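Local coordinates for B-129 (Sulfolobus virus 1, PDB 2WBT), which binds zinc through two C2H2-type zinc fingers, is essential to the virus and probably binds DNA, at residues A[73-81]-A[90-100]. Residues are numbered along the deposited sequence; the frame is centred on the assembly and turned at random.
Sequences SQFVCPLCL and LKQHIRYTEHT. With ZN (zinc ion), chain C.
Cys77 and Cys80, set on the CxxC turn that follows strand 75-76, share one zinc ion with His93 on helix 87-96 and Glu98 just beyond the end of that helix. Thiolate sulfur and imidazole nitrogen are both good zinc donors. Cys77 holds SG anti to its backbone N (chi1 -176°), whereas Cys80 tucks SG between its N and carbonyl carbon (chi1 68°); from neighbouring places on the turn, these two torsions bring both sulfurs to one metal. His93 extends from the helix and offers NE2, 2.3 Å from the zinc; Cys77 SG lies at the edge of this ring, near its plane, while Cys80 SG approaches obliquely. Glu98 supplies the fourth ligand, where a classical C2H2 finger has its second histidine; the adjoining His99 points away. The Glu98 chain bends at chi2 (46°) to bring OE1 to 2.2 Å from the zinc. Its OE2 is modelled as accepting from the backbone N of Thr100, although its position is less certain.

Two leucines pack beside these ligands. Leu90 uses its two methyls to reach two neighbours at once: CD1 rests on Val76 C, 3.6 Å away, and CD2 meets Phe75 CB at 3.9 Å. Farther along the finger, toward the residues after the helix, Leu79 lays CD1 against Glu98 CG (3.5 Å); it further touches Leu117 and Val120 of the second finger's helix. Two thiolates and a carboxylate would outweigh the zinc's charge, so this site is probably more negative than a Cys2His2 one, and its four bonds tie the CxxC turn to the helix and to the residues that follow it.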
loop_
_atom_site.group_PDB
_atom_site.type_symbol
_atom_site.label_atom_id
_atom_site.label_comp_id
_atom_site.label_asym_id
_atom_site.label_seq_id
_atom_site.Cartn_x
_atom_site.Cartn_y
_atom_site.Cartn_z
ATOM N N SER A 73 12.198 6.950 10.708
ATOM C CA SER A 73 13.447 6.207 10.559
ATOM C C SER A 73 13.387 5.140 9.471
ATOM O O SER A 73 12.340 4.553 9.208
ATOM C CB SER A 73 13.826 5.542 11.884
ATOM O OG SER A 73 15.089 4.904 11.796
ATOM N N GLN A 74 14.543 4.895 8.861
ATOM C CA GLN A 74 14.739 3.790 7.923
ATOM C C GLN A 74 14.613 2.434 8.626
ATOM O O GLN A 74 14.203 1.444 8.018
ATOM C CB GLN A 74 16.126 3.926 7.276
ATOM C CG GLN A 74 16.627 2.719 6.487
ATOM C CD GLN A 74 18.058 2.895 6.004
ATOM O OE1 GLN A 74 18.588 4.007 5.980
ATOM N NE2 GLN A 74 18.689 1.793 5.617
ATOM N N PHE A 75 14.961 2.404 9.911
ATOM C CA PHE A 75 15.030 1.168 10.686
ATOM C C PHE A 75 13.766 0.961 11.517
ATOM O O PHE A 75 13.624 1.517 12.607
ATOM C CB PHE A 75 16.272 1.193 11.574
ATOM C CG PHE A 75 17.527 1.547 10.829
ATOM C CD1 PHE A 75 18.113 2.798 10.974
ATOM C CD2 PHE A 75 18.103 0.637 9.952
ATOM C CE1 PHE A 75 19.268 3.128 10.274
ATOM C CE2 PHE A 75 19.253 0.960 9.248
ATOM C CZ PHE A 75 19.838 2.206 9.410
ATOM N N VAL A 76 12.858 0.150 10.981
ATOM C CA VAL A 76 11.563 -0.113 11.603
ATOM C C VAL A 76 11.346 -1.615 11.753
ATOM O O VAL A 76 11.801 -2.408 10.928
ATOM C CB VAL A 76 10.407 0.474 10.762
ATOM C CG1 VAL A 76 9.081 0.344 11.501
ATOM C CG2 VAL A 76 10.683 1.931 10.419
ATOM N N CYS A 77 10.645 -1.988 12.815
ATOM C CA CYS A 77 10.303 -3.381 13.082
ATOM C C CYS A 77 8.953 -3.720 12.442
ATOM O O CYS A 77 7.959 -3.039 12.698
ATOM C CB CYS A 77 10.237 -3.630 14.587
ATOM S SG CYS A 77 9.937 -5.336 15.046
ATOM N N PRO A 78 8.902 -4.785 11.623
ATOM C CA PRO A 78 7.651 -5.131 10.949
ATOM C C PRO A 78 6.530 -5.534 11.907
ATOM O O PRO A 78 5.364 -5.257 11.631
ATOM C CB PRO A 78 8.046 -6.317 10.058
ATOM C CG PRO A 78 9.529 -6.260 9.964
ATOM C CD PRO A 78 9.977 -5.728 11.275
ATOM N N LEU A 79 6.885 -6.172 13.019
ATOM C CA LEU A 79 5.892 -6.660 13.973
ATOM C C LEU A 79 5.283 -5.552 14.840
ATOM O O LEU A 79 4.074 -5.566 15.077
ATOM C CB LEU A 79 6.484 -7.763 14.855
ATOM C CG LEU A 79 7.097 -8.968 14.131
ATOM C CD1 LEU A 79 7.616 -9.980 15.142
ATOM C CD2 LEU A 79 6.097 -9.620 13.186
ATOM N N CYS A 80 6.092 -4.604 15.311
ATOM C CA CYS A 80 5.545 -3.495 16.112
ATOM C C CYS A 80 5.515 -2.131 15.413
ATOM O O CYS A 80 4.842 -1.216 15.894
ATOM C CB CYS A 80 6.244 -3.385 17.472
ATOM S SG CYS A 80 8.029 -2.839 17.399
ATOM N N LEU A 81 6.189 -1.998 14.273
ATOM C CA LEU A 81 6.184 -0.740 13.505
ATOM C C LEU A 81 6.782 0.447 14.255
ATOM O O LEU A 81 6.367 1.588 14.038
ATOM C CB LEU A 81 4.761 -0.383 13.045
ATOM C CG LEU A 81 4.113 -1.345 12.051
ATOM C CD1 LEU A 81 2.664 -0.948 11.810
ATOM C CD2 LEU A 81 4.886 -1.378 10.739
ATOM N N LEU A 90 17.898 -1.787 16.176
ATOM C CA LEU A 90 16.715 -2.453 15.627
ATOM C C LEU A 90 16.762 -3.965 15.836
ATOM O O LEU A 90 15.762 -4.566 16.229
ATOM C CB LEU A 90 16.560 -2.141 14.133
ATOM C CG LEU A 90 15.524 -2.964 13.355
ATOM C CD1 LEU A 90 14.116 -2.651 13.844
ATOM C CD2 LEU A 90 15.647 -2.692 11.863
ATOM N N LYS A 91 17.911 -4.581 15.559
ATOM C CA LYS A 91 18.037 -6.036 15.710
ATOM C C LYS A 91 18.390 -6.467 17.134
ATOM O O LYS A 91 18.305 -7.653 17.453
ATOM C CB LYS A 91 19.003 -6.640 14.686
ATOM C CG LYS A 91 20.465 -6.266 14.834
ATOM C CD LYS A 91 21.263 -6.790 13.647
ATOM C CE LYS A 91 21.028 -5.961 12.387
ATOM N NZ LYS A 91 21.640 -6.591 11.185
ATOM N N GLN A 92 18.789 -5.522 17.985
ATOM C CA GLN A 92 18.825 -5.786 19.425
ATOM C C GLN A 92 17.393 -5.958 19.924
ATOM O O GLN A 92 17.112 -6.811 20.765
ATOM C CB GLN A 92 19.510 -4.657 20.199
ATOM C CG GLN A 92 19.400 -4.817 21.717
ATOM C CD GLN A 92 20.230 -3.810 22.477
ATOM O OE1 GLN A 92 19.690 -2.928 23.153
ATOM N NE2 GLN A 92 21.553 -3.932 22.378
ATOM N N HIS A 93 16.497 -5.134 19.390
ATOM C CA HIS A 93 15.072 -5.193 19.736
ATOM C C HIS A 93 14.437 -6.479 19.239
ATOM O O HIS A 93 13.695 -7.133 19.971
ATOM C CB HIS A 93 14.315 -3.995 19.152
ATOM C CG HIS A 93 12.825 -4.187 19.064
ATOM N ND1 HIS A 93 11.982 -4.004 20.138
ATOM C CD2 HIS A 93 12.030 -4.513 18.015
ATOM C CE1 HIS A 93 10.733 -4.221 19.761
ATOM N NE2 HIS A 93 10.735 -4.531 18.476
ATOM N N ILE A 94 14.714 -6.825 17.986
ATOM C CA ILE A 94 14.154 -8.033 17.383
ATOM C C ILE A 94 14.676 -9.288 18.076
ATOM O O ILE A 94 13.912 -10.215 18.347
ATOM C CB ILE A 94 14.452 -8.103 15.869
ATOM C CG1 ILE A 94 13.526 -7.153 15.109
ATOM C CG2 ILE A 94 14.264 -9.520 15.340
ATOM C CD1 ILE A 94 13.868 -7.013 13.641
ATOM N N ARG A 95 15.974 -9.307 18.367
ATOM C CA ARG A 95 16.595 -10.462 19.012
ATOM C C ARG A 95 16.131 -10.660 20.458
ATOM O O ARG A 95 15.846 -11.788 20.864
ATOM C CB ARG A 95 18.121 -10.354 18.971
ATOM C CG ARG A 95 18.821 -11.509 19.663
ATOM C CD ARG A 95 20.269 -11.625 19.255
ATOM N NE ARG A 95 20.929 -12.723 19.956
ATOM C CZ ARG A 95 22.198 -13.083 19.776
ATOM N NH1 ARG A 95 22.972 -12.434 18.911
ATOM N NH2 ARG A 95 22.698 -14.101 20.468
ATOM N N TYR A 96 16.053 -9.574 21.225
ATOM C CA TYR A 96 15.809 -9.669 22.673
ATOM C C TYR A 96 14.453 -9.146 23.166
ATOM O O TYR A 96 13.977 -9.587 24.215
ATOM C CB TYR A 96 16.927 -8.955 23.438
ATOM C CG TYR A 96 18.292 -9.576 23.240
ATOM C CD1 TYR A 96 18.681 -10.697 23.968
ATOM C CD2 TYR A 96 19.195 -9.043 22.323
ATOM C CE1 TYR A 96 19.934 -11.271 23.789
ATOM C CE2 TYR A 96 20.450 -9.609 22.138
ATOM C CZ TYR A 96 20.812 -10.723 22.873
ATOM O OH TYR A 96 22.054 -11.288 22.693
ATOM N N THR A 97 13.832 -8.229 22.428
ATOM C CA THR A 97 12.673 -7.478 22.944
ATOM C C THR A 97 11.332 -7.720 22.225
ATOM O O THR A 97 10.273 -7.484 22.811
ATOM C CB THR A 97 12.972 -5.959 22.952
ATOM O OG1 THR A 97 14.252 -5.722 23.554
ATOM C CG2 THR A 97 11.906 -5.194 23.728
ATOM N N GLU A 98 11.369 -8.188 20.979
ATOM C CA GLU A 98 10.141 -8.390 20.199
ATOM C C GLU A 98 9.557 -9.787 20.439
ATOM O O GLU A 98 10.147 -10.787 20.025
ATOM C CB GLU A 98 10.416 -8.167 18.706
ATOM C CG GLU A 98 9.202 -8.349 17.796
ATOM C CD GLU A 98 7.962 -7.644 18.320
ATOM O OE1 GLU A 98 7.935 -6.390 18.305
ATOM O OE2 GLU A 98 7.022 -8.345 18.751
ATOM N N HIS A 99 8.396 -9.845 21.095
ATOM C CA HIS A 99 7.784 -11.120 21.509
ATOM C C HIS A 99 6.412 -11.432 20.897
ATOM O O HIS A 99 5.778 -12.412 21.293
ATOM C CB HIS A 99 7.654 -11.170 23.035
ATOM C CG HIS A 99 8.953 -11.011 23.758
ATOM N ND1 HIS A 99 10.010 -11.879 23.591
ATOM C CD2 HIS A 99 9.361 -10.090 24.661
ATOM C CE1 HIS A 99 11.017 -11.495 24.354
ATOM N NE2 HIS A 99 10.649 -10.412 25.015
ATOM N N THR A 100 5.947 -10.629 19.942
ATOM C CA THR A 100 4.626 -10.864 19.340
ATOM C C THR A 100 4.617 -12.111 18.452
ATOM O O THR A 100 5.534 -12.326 17.658
ATOM C CB THR A 100 4.128 -9.661 18.512
ATOM O OG1 THR A 100 2.754 -9.863 18.150
ATOM C CG2 THR A 100 4.950 -9.493 17.251
HETATM ZN ZN ZN C . 8.907 -4.889 17.100
#